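Local structure of phosphoribosylformylglycinamidine synthase 2 (Thermus thermophilus, 3VIU) at residues A[513-518]-A[597-602]; A[604-609]-A[659-664]; A[197-202]-A[285-290]. The protein is a single-chain member of the AIR synthase-related (PurM-like) family, with two tandem PurM-like halves, holding adenosine-5'-diphosphate and a magnesium ion in this model. One frame throughout, in Å; residues are numbered along the deposited sequence.

Contact 1. Residues A[513-518]-A[597-602]; sequences EALGVP and GREKAV
Leu515, in the last turn of helix 495-515, faces Lys600 in helix 596-611 with CA atoms 5.7 Å apart, and one residue earlier Ala514 stands opposite Gly597 at 7.0 Å. Gly516 then leaves the first helix with a positive phi of 64°, turning the chain off toward Val517. Leu515 carries the apolar half of the contact. Its CD2 methyl comes up against the backbone of the second helix, 3.8 Å from Lys600 CA and equally near Lys600 CB, with the CG of Glu599 flanking it at 4.1 Å. The side chains of Leu515 and Lys600 pass each other, the leucine methyl lying against the base of the lysine while the lysine chain heads for the first helix. Lys600 runs out almost fully extended, CG opposite the backbone N at chi1 180°, and bends only at chi4. The extension carries its CD to 3.2 Å from Ala514 O, so a methylene meets a carbonyl oxygen at the end of the first helix. Past the bend, the ammonium group forms a salt bridge with Glu604, one turn further along its own helix. Glu599 sends its charge away from the leucine: a bend at chi2 directs its carboxylate to Ser659 and Arg471, the latter next to the magnesium ligand Asn472. The hydrocarbon parts of Leu515, Glu599 and Lys600 meet between the helices, while the charges are paired within the second helix or with its other neighbours. The positive charge of Lys600 would probably leave its CE, and less so CD, slightly electropositive, which suits a carbonyl at a helix end. The joint between these AIR synthase-related domains is therefore mainly apolar packing, probably with a small electrostatic contribution from the methylene-to-carbonyl approach.

Contact 2. Residues A[604-609]-A[659-664]; sequences EAIRDL and SRVLFT
Phe663 turns one ring face to Leu609, and its side chain can be followed outward from the strand toward helix 596-611. At its base, CB is 4.3 Å from the CD1 methyl of Ile606. The first torsion, chi1 75°, sets CG between the backbone N and the carbonyl carbon and swings the ring toward the next turn of the helix. Along the ring, CD1 approaches Leu609 CD2 at 4.1 Å, then CE1 comes to 3.5 Å from that same methyl and CZ, at the tip, to 3.4 Å. The methyl therefore sits over the outer half of one ring face, a CH-pi contact in which CD2 is 3.7 Å from the centroid and 27° off the ring normal. The two side chains meet at about a right angle. Toward the start of the strand, Ile606 turns its CG1 to Val661, 4.1 Å from Val661 CG1. The axes of helix segment 604-609 and strand segment 661-664 run at 15° to each other and approach to 10.4 Å, with the side chains of Ile606, Leu609, Val661 and Phe663 packed between them. Strand 661-665 is flanked in its sheet by strands 563-567 and 618-620, and Phe663 also touches Leu565 and Ile567 of the former. Leu662 points to the other side of the sheet, against helix 625-634, so the strand is packed between two helices.

Contact 3. Residues A[197-202]-A[285-290]; sequences IYYAGA and DLVPTR
Pro288 rests its CD-CG edge over one face of the Tyr199 ring, its own ring tilted away. With chi1 at 168°, Tyr199 holds CG opposite its backbone N and extends the phenol from strand 196-201 toward the loop 285-290. Pro288 CD sits 3.6 Å from the ring centroid and only 10° off the normal, thus over the centre of the face. Pro288 CG leans toward one side of the ring, 3.7 Å from Tyr199 CE1. On the same side of the ring plane as the proline, Val287 CG1 approaches Tyr199 CE2 obliquely, to 3.9 Å. At the end of the ring the hydroxyl meets the chain where it turns after the strand: Tyr199 OH donates to Ala202 O at 2.6 Å, along a lone pair in the carbonyl plane, and is also hydrogen-bonded to Thr204. These bonds hold the far end of the phenol, while the backbone of Tyr199 is paired with Val332 in the sheet. Because CD is bonded to the proline nitrogen, its hydrogens are probably slightly electropositive and suit the electron-rich face. The loop is thus joined to the strand by CH-pi and apolar packing, with the phenol's polar end satisfied separately.

Contact 3 comes first along the chain and lies in the C-terminal domain of the first AIR synthase-related pair; contacts 1 and 2 follow in the second pair. Helix 596-611 serves both of these, its early turns meeting helix 495-515 and its later turns packing on strand 661-665, with their centres about 14 Å apart. Val602 packs on Val661 between them. Contact 3 stands about 48 Å from contact 1 and 53 Å from contact 2, centre to centre, across the middle of the chain. Its strand 196-201 and strand 661-665 belong to separate seven-stranded sheets of the same strand order, consistent with a duplicated architecture whose two halves contain these contacts without touching each other at these points.

Contact 1. Residues A[513-518]-A[597-602]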
loop_
_atom_site.group_PDB
_atom_site.type_symbol
_atom_site.label_atom_id
_atom_site.label_comp_id
_atom_site.label_asym_id
_atom_site.label_seq_id
_atom_site.Cartn_x
_atom_site.Cartn_y
_atom_site.Cartn_z
ATOM N N GLU A 513 17.230 4.534 -4.397
ATOM C CA GLU A 513 18.419 5.350 -4.575
ATOM C C GLU A 513 18.512 5.900 -5.991
ATOM O O GLU A 513 18.802 7.080 -6.197
ATOM C CB GLU A 513 19.663 4.529 -4.248
ATOM C CG GLU A 513 20.946 5.336 -4.225
ATOM C CD GLU A 513 22.157 4.505 -3.813
ATOM O OE1 GLU A 513 23.284 5.060 -3.789
ATOM O OE2 GLU A 513 21.980 3.302 -3.511
ATOM N N ALA A 514 18.241 5.050 -6.972
ATOM C CA ALA A 514 18.322 5.478 -8.359
ATOM C C ALA A 514 17.292 6.536 -8.742
ATOM O O ALA A 514 17.626 7.500 -9.430
ATOM C CB ALA A 514 18.201 4.283 -9.272
ATOM N N LEU A 515 16.048 6.361 -8.300
ATOM C CA LEU A 515 14.980 7.306 -8.628
ATOM C C LEU A 515 14.904 8.507 -7.688
ATOM O O LEU A 515 14.166 9.457 -7.945
ATOM C CB LEU A 515 13.625 6.598 -8.628
ATOM C CG LEU A 515 13.432 5.453 -9.614
ATOM C CD1 LEU A 515 12.088 4.785 -9.353
ATOM C CD2 LEU A 515 13.512 5.983 -11.038
ATOM N N GLY A 516 15.663 8.474 -6.602
ATOM C CA GLY A 516 15.622 9.582 -5.669
ATOM C C GLY A 516 14.250 9.729 -5.039
ATOM O O GLY A 516 13.682 10.819 -5.010
ATOM N N VAL A 517 13.712 8.616 -4.553
ATOM C CA VAL A 517 12.412 8.595 -3.889
ATOM C C VAL A 517 12.611 7.796 -2.603
ATOM O O VAL A 517 12.874 6.599 -2.653
ATOM C CB VAL A 517 11.345 7.888 -4.752
ATOM C CG1 VAL A 517 10.011 7.897 -4.032
ATOM C CG2 VAL A 517 11.231 8.570 -6.104
ATOM N N PRO A 518 12.492 8.450 -1.439
ATOM C CA PRO A 518 12.669 7.805 -0.128
ATOM C C PRO A 518 11.433 7.175 0.524
ATOM O O PRO A 518 10.303 7.537 0.196
ATOM C CB PRO A 518 13.218 8.942 0.720
ATOM C CG PRO A 518 12.394 10.109 0.220
ATOM C CD PRO A 518 12.408 9.915 -1.294
ATOM N N GLY A 597 18.489 3.826 -14.776
ATOM C CA GLY A 597 18.878 5.102 -15.349
ATOM C C GLY A 597 17.890 5.511 -16.420
ATOM O O GLY A 597 17.468 6.671 -16.491
ATOM N N ARG A 598 17.512 4.555 -17.264
ATOM C CA ARG A 598 16.556 4.831 -18.322
ATOM C C ARG A 598 15.206 5.174 -17.684
ATOM O O ARG A 598 14.558 6.152 -18.069
ATOM C CB ARG A 598 16.414 3.610 -19.239
ATOM C CG ARG A 598 15.283 3.714 -20.254
ATOM C CD ARG A 598 15.521 4.836 -21.252
ATOM N NE ARG A 598 16.623 4.533 -22.163
ATOM C CZ ARG A 598 16.608 3.552 -23.059
ATOM N NH1 ARG A 598 15.545 2.767 -23.182
ATOM N NH2 ARG A 598 17.669 3.342 -23.824
ATOM N N GLU A 599 14.802 4.368 -16.698
ATOM C CA GLU A 599 13.534 4.563 -16.006
ATOM C C GLU A 599 13.382 5.989 -15.495
ATOM O O GLU A 599 12.355 6.629 -15.722
ATOM C CB GLU A 599 13.404 3.587 -14.830
ATOM C CG GLU A 599 12.053 3.675 -14.111
ATOM C CD GLU A 599 10.875 3.256 -14.985
ATOM O OE1 GLU A 599 9.883 4.009 -15.058
ATOM O OE2 GLU A 599 10.933 2.171 -15.595
ATOM N N LYS A 600 14.409 6.483 -14.812
ATOM C CA LYS A 600 14.390 7.840 -14.266
ATOM C C LYS A 600 14.279 8.891 -15.372
ATOM O O LYS A 600 13.493 9.835 -15.269
ATOM C CB LYS A 600 15.659 8.087 -13.435
ATOM C CG LYS A 600 15.764 9.477 -12.814
ATOM C CD LYS A 600 16.924 9.539 -11.825
ATOM C CE LYS A 600 16.983 10.869 -11.075
ATOM N NZ LYS A 600 17.463 12.010 -11.916
ATOM N N ALA A 601 15.066 8.727 -16.428
ATOM C CA ALA A 601 15.049 9.669 -17.537
ATOM C C ALA A 601 13.684 9.683 -18.233
ATOM O O ALA A 601 13.207 10.738 -18.648
ATOM C CB ALA A 601 16.153 9.321 -18.534
ATOM N N VAL A 602 13.058 8.517 -18.357
ATOM C CA VAL A 602 11.747 8.435 -18.995
ATOM C C VAL A 602 10.687 9.121 -18.130
ATOM O O VAL A 602 9.825 9.839 -18.649
ATOM C CB VAL A 602 11.321 6.955 -19.241
ATOM C CG1 VAL A 602 9.875 6.898 -19.706
ATOM C CG2 VAL A 602 12.217 6.315 -20.297
#

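Contact 2. Residues A[604-609]-A[659-664]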
loop_
_atom_site.group_PDB
_atom_site.type_symbol
_atom_site.label_atom_id
_atom_site.label_comp_id
_atom_site.label_asym_id
_atom_site.label_seq_id
_atom_site.Cartn_x
_atom_site.Cartn_y
_atom_site.Cartn_z
ATOM N N GLU A 604 11.094 11.554 -16.023
ATOM C CA GLU A 604 11.275 12.995 -16.069
ATOM C C GLU A 604 10.902 13.516 -17.442
ATOM O O GLU A 604 10.414 14.639 -17.574
ATOM C CB GLU A 604 12.714 13.369 -15.726
ATOM C CG GLU A 604 13.032 13.131 -14.263
ATOM C CD GLU A 604 14.507 13.253 -13.946
ATOM O OE1 GLU A 604 14.889 12.972 -12.785
ATOM O OE2 GLU A 604 15.276 13.628 -14.855
ATOM N N ALA A 605 11.119 12.700 -18.469
ATOM C CA ALA A 605 10.768 13.123 -19.813
ATOM C C ALA A 605 9.250 13.247 -19.927
ATOM O O ALA A 605 8.739 14.221 -20.488
ATOM C CB ALA A 605 11.289 12.131 -20.834
ATOM N N ILE A 606 8.520 12.275 -19.382
ATOM C CA ILE A 606 7.068 12.330 -19.477
ATOM C C ILE A 606 6.467 13.447 -18.625
ATOM O O ILE A 606 5.492 14.080 -19.032
ATOM C CB ILE A 606 6.405 10.958 -19.132
ATOM C CG1 ILE A 606 4.933 10.988 -19.536
ATOM C CG2 ILE A 606 6.508 10.661 -17.639
ATOM C CD1 ILE A 606 4.694 11.490 -20.937
ATOM N N ARG A 607 7.042 13.706 -17.455
ATOM C CA ARG A 607 6.520 14.787 -16.627
ATOM C C ARG A 607 6.765 16.135 -17.321
ATOM O O ARG A 607 5.880 16.992 -17.340
ATOM C CB ARG A 607 7.160 14.785 -15.227
ATOM C CG ARG A 607 6.805 13.558 -14.385
ATOM C CD ARG A 607 7.084 13.771 -12.887
ATOM N NE ARG A 607 8.480 14.108 -12.606
ATOM C CZ ARG A 607 9.444 13.223 -12.371
ATOM N NH1 ARG A 607 9.180 11.920 -12.373
ATOM N NH2 ARG A 607 10.680 13.645 -12.143
ATOM N N ASP A 608 7.952 16.318 -17.899
ATOM C CA ASP A 608 8.270 17.562 -18.599
ATOM C C ASP A 608 7.287 17.789 -19.729
ATOM O O ASP A 608 6.706 18.869 -19.867
ATOM C CB ASP A 608 9.680 17.527 -19.184
ATOM C CG ASP A 608 10.742 17.714 -18.136
ATOM O OD1 ASP A 608 10.433 18.302 -17.073
ATOM O OD2 ASP A 608 11.892 17.285 -18.368
ATOM N N LEU A 609 7.127 16.747 -20.537
ATOM C CA LEU A 609 6.229 16.753 -21.675
ATOM C C LEU A 609 4.832 17.228 -21.271
ATOM O O LEU A 609 4.212 18.035 -21.966
ATOM C CB LEU A 609 6.170 15.335 -22.252
ATOM C CG LEU A 609 6.505 15.061 -23.722
ATOM C CD1 LEU A 609 7.572 16.002 -24.245
ATOM C CD2 LEU A 609 6.947 13.617 -23.845
ATOM N N SER A 659 10.031 1.058 -18.239
ATOM C CA SER A 659 10.485 2.317 -18.800
ATOM C C SER A 659 9.918 2.663 -20.176
ATOM O O SER A 659 10.538 3.415 -20.927
ATOM C CB SER A 659 12.020 2.315 -18.852
ATOM O OG SER A 659 12.579 1.916 -17.604
ATOM N N ARG A 660 8.747 2.127 -20.504
ATOM C CA ARG A 660 8.111 2.412 -21.790
ATOM C C ARG A 660 6.792 3.171 -21.594
ATOM O O ARG A 660 5.926 2.743 -20.829
ATOM C CB ARG A 660 7.870 1.110 -22.554
ATOM C CG ARG A 660 9.146 0.297 -22.768
ATOM C CD ARG A 660 8.950 -0.803 -23.801
ATOM N NE ARG A 660 8.015 -1.829 -23.348
ATOM C CZ ARG A 660 7.485 -2.755 -24.138
ATOM N NH1 ARG A 660 7.793 -2.784 -25.425
ATOM N NH2 ARG A 660 6.653 -3.656 -23.637
ATOM N N VAL A 661 6.650 4.299 -22.292
ATOM C CA VAL A 661 5.458 5.142 -22.182
ATOM C C VAL A 661 4.874 5.618 -23.513
ATOM O O VAL A 661 5.596 6.063 -24.411
ATOM C CB VAL A 661 5.755 6.414 -21.336
ATOM C CG1 VAL A 661 4.526 7.312 -21.284
ATOM C CG2 VAL A 661 6.178 6.021 -19.932
ATOM N N LEU A 662 3.551 5.538 -23.612
ATOM C CA LEU A 662 2.820 5.980 -24.794
ATOM C C LEU A 662 2.171 7.328 -24.492
ATOM O O LEU A 662 1.709 7.557 -23.379
ATOM C CB LEU A 662 1.716 4.981 -25.140
ATOM C CG LEU A 662 2.104 3.582 -25.617
ATOM C CD1 LEU A 662 0.867 2.674 -25.668
ATOM C CD2 LEU A 662 2.743 3.699 -26.984
ATOM N N PHE A 663 2.135 8.220 -25.474
ATOM C CA PHE A 663 1.491 9.518 -25.288
ATOM C C PHE A 663 1.147 10.148 -26.628
ATOM O O PHE A 663 1.697 9.770 -27.662
ATOM C CB PHE A 663 2.368 10.461 -24.458
ATOM C CG PHE A 663 3.534 11.033 -25.202
ATOM C CD1 PHE A 663 3.508 12.347 -25.651
ATOM C CD2 PHE A 663 4.661 10.266 -25.449
ATOM C CE1 PHE A 663 4.588 12.890 -26.333
ATOM C CE2 PHE A 663 5.740 10.797 -26.128
ATOM C CZ PHE A 663 5.704 12.113 -26.572
ATOM N N THR A 664 0.213 11.093 -26.613
ATOM C CA THR A 664 -0.197 11.746 -27.843
ATOM C C THR A 664 0.038 13.250 -27.786
ATOM O O THR A 664 -0.011 13.863 -26.716
ATOM C CB THR A 664 -1.678 11.493 -28.127
ATOM O OG1 THR A 664 -2.471 12.309 -27.265
ATOM C CG2 THR A 664 -2.026 10.035 -27.877
#

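Contact 3. Residues A[197-202]-A[285-290]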
loop_
_atom_site.group_PDB
_atom_site.type_symbol
_atom_site.label_atom_id
_atom_site.label_comp_id
_atom_site.label_asym_id
_atom_site.label_seq_id
_atom_site.Cartn_x
_atom_site.Cartn_y
_atom_site.Cartn_z
ATOM N N ILE A 197 -3.726 11.220 30.202
ATOM C CA ILE A 197 -3.903 10.596 28.890
ATOM C C ILE A 197 -5.374 10.214 28.724
ATOM O O ILE A 197 -5.909 9.422 29.507
ATOM C CB ILE A 197 -3.062 9.308 28.754
ATOM C CG1 ILE A 197 -1.642 9.540 29.275
ATOM C CG2 ILE A 197 -3.055 8.857 27.310
ATOM C CD1 ILE A 197 -0.917 10.653 28.595
ATOM N N TYR A 198 -6.025 10.771 27.707
ATOM C CA TYR A 198 -7.433 10.475 27.480
ATOM C C TYR A 198 -7.696 9.294 26.553
ATOM O O TYR A 198 -6.889 8.964 25.681
ATOM C CB TYR A 198 -8.159 11.716 26.960
ATOM C CG TYR A 198 -8.461 12.735 28.033
ATOM C CD1 TYR A 198 -7.435 13.379 28.726
ATOM C CD2 TYR A 198 -9.775 13.075 28.342
ATOM C CE1 TYR A 198 -7.712 14.339 29.696
ATOM C CE2 TYR A 198 -10.065 14.033 29.309
ATOM C CZ TYR A 198 -9.030 14.663 29.981
ATOM O OH TYR A 198 -9.318 15.623 30.929
ATOM N N TYR A 199 -8.849 8.671 26.771
ATOM C CA TYR A 199 -9.315 7.513 26.023
ATOM C C TYR A 199 -10.661 7.893 25.429
ATOM O O TYR A 199 -11.538 8.380 26.148
ATOM C CB TYR A 199 -9.479 6.333 26.989
ATOM C CG TYR A 199 -10.221 5.113 26.472
ATOM C CD1 TYR A 199 -11.531 5.199 26.007
ATOM C CD2 TYR A 199 -9.628 3.854 26.520
ATOM C CE1 TYR A 199 -12.231 4.055 25.605
ATOM C CE2 TYR A 199 -10.312 2.711 26.123
ATOM C CZ TYR A 199 -11.611 2.813 25.668
ATOM O OH TYR A 199 -12.287 1.670 25.285
ATOM N N ALA A 200 -10.823 7.667 24.128
ATOM C CA ALA A 200 -12.074 7.976 23.444
ATOM C C ALA A 200 -12.421 6.902 22.422
ATOM O O ALA A 200 -11.539 6.235 21.896
ATOM C CB ALA A 200 -11.972 9.319 22.764
ATOM N N GLY A 201 -13.709 6.747 22.143
ATOM C CA GLY A 201 -14.146 5.745 21.185
ATOM C C GLY A 201 -14.940 4.616 21.821
ATOM O O GLY A 201 -15.544 4.794 22.869
ATOM N N ALA A 202 -14.938 3.453 21.183
ATOM C CA ALA A 202 -15.658 2.293 21.691
ATOM C C ALA A 202 -15.109 1.854 23.046
ATOM O O ALA A 202 -13.994 2.217 23.425
ATOM C CB ALA A 202 -15.552 1.137 20.694
ATOM N N ASP A 285 -9.023 0.767 35.987
ATOM C CA ASP A 285 -10.368 0.951 36.514
ATOM C C ASP A 285 -11.109 2.090 35.837
ATOM O O ASP A 285 -12.335 2.136 35.863
ATOM C CB ASP A 285 -10.337 1.201 38.027
ATOM C CG ASP A 285 -9.748 0.040 38.798
ATOM O OD1 ASP A 285 -10.090 -1.121 38.480
ATOM O OD2 ASP A 285 -8.953 0.290 39.728
ATOM N N LEU A 286 -10.372 3.014 35.234
ATOM C CA LEU A 286 -11.005 4.143 34.559
ATOM C C LEU A 286 -11.330 3.840 33.101
ATOM O O LEU A 286 -12.063 4.594 32.452
ATOM C CB LEU A 286 -10.110 5.380 34.656
ATOM C CG LEU A 286 -10.428 6.363 35.787
ATOM C CD1 LEU A 286 -11.054 5.654 36.957
ATOM C CD2 LEU A 286 -9.157 7.077 36.199
ATOM N N VAL A 287 -10.791 2.730 32.596
ATOM C CA VAL A 287 -11.011 2.303 31.214
ATOM C C VAL A 287 -12.451 1.804 30.983
ATOM O O VAL A 287 -12.915 0.888 31.658
ATOM C CB VAL A 287 -10.000 1.168 30.825
ATOM C CG1 VAL A 287 -10.262 0.668 29.417
ATOM C CG2 VAL A 287 -8.579 1.684 30.925
ATOM N N PRO A 288 -13.172 2.414 30.021
ATOM C CA PRO A 288 -14.553 2.051 29.678
ATOM C C PRO A 288 -14.618 0.592 29.239
ATOM O O PRO A 288 -13.902 0.183 28.334
ATOM C CB PRO A 288 -14.883 2.993 28.521
ATOM C CG PRO A 288 -14.024 4.172 28.792
ATOM C CD PRO A 288 -12.717 3.538 29.189
ATOM N N THR A 289 -15.488 -0.181 29.874
ATOM C CA THR A 289 -15.622 -1.595 29.562
ATOM C C THR A 289 -16.971 -1.924 28.921
ATOM O O THR A 289 -17.983 -1.295 29.224
ATOM C CB THR A 289 -15.458 -2.448 30.837
ATOM O OG1 THR A 289 -16.388 -1.996 31.829
ATOM C CG2 THR A 289 -14.040 -2.341 31.379
ATOM N N ARG A 290 -16.971 -2.928 28.045
ATOM C CA ARG A 290 -18.175 -3.360 27.344
ATOM C C ARG A 290 -18.683 -4.681 27.899
ATOM O O ARG A 290 -19.842 -5.047 27.684
ATOM C CB ARG A 290 -17.864 -3.528 25.856
ATOM C CG ARG A 290 -19.052 -3.912 24.993
ATOM C CD ARG A 290 -18.578 -4.280 23.600
ATOM N NE ARG A 290 -17.904 -5.575 23.584
ATOM C CZ ARG A 290 -16.989 -5.938 22.689
ATOM N NH1 ARG A 290 -16.441 -7.148 22.755
ATOM N NH2 ARG A 290 -16.610 -5.087 21.739
#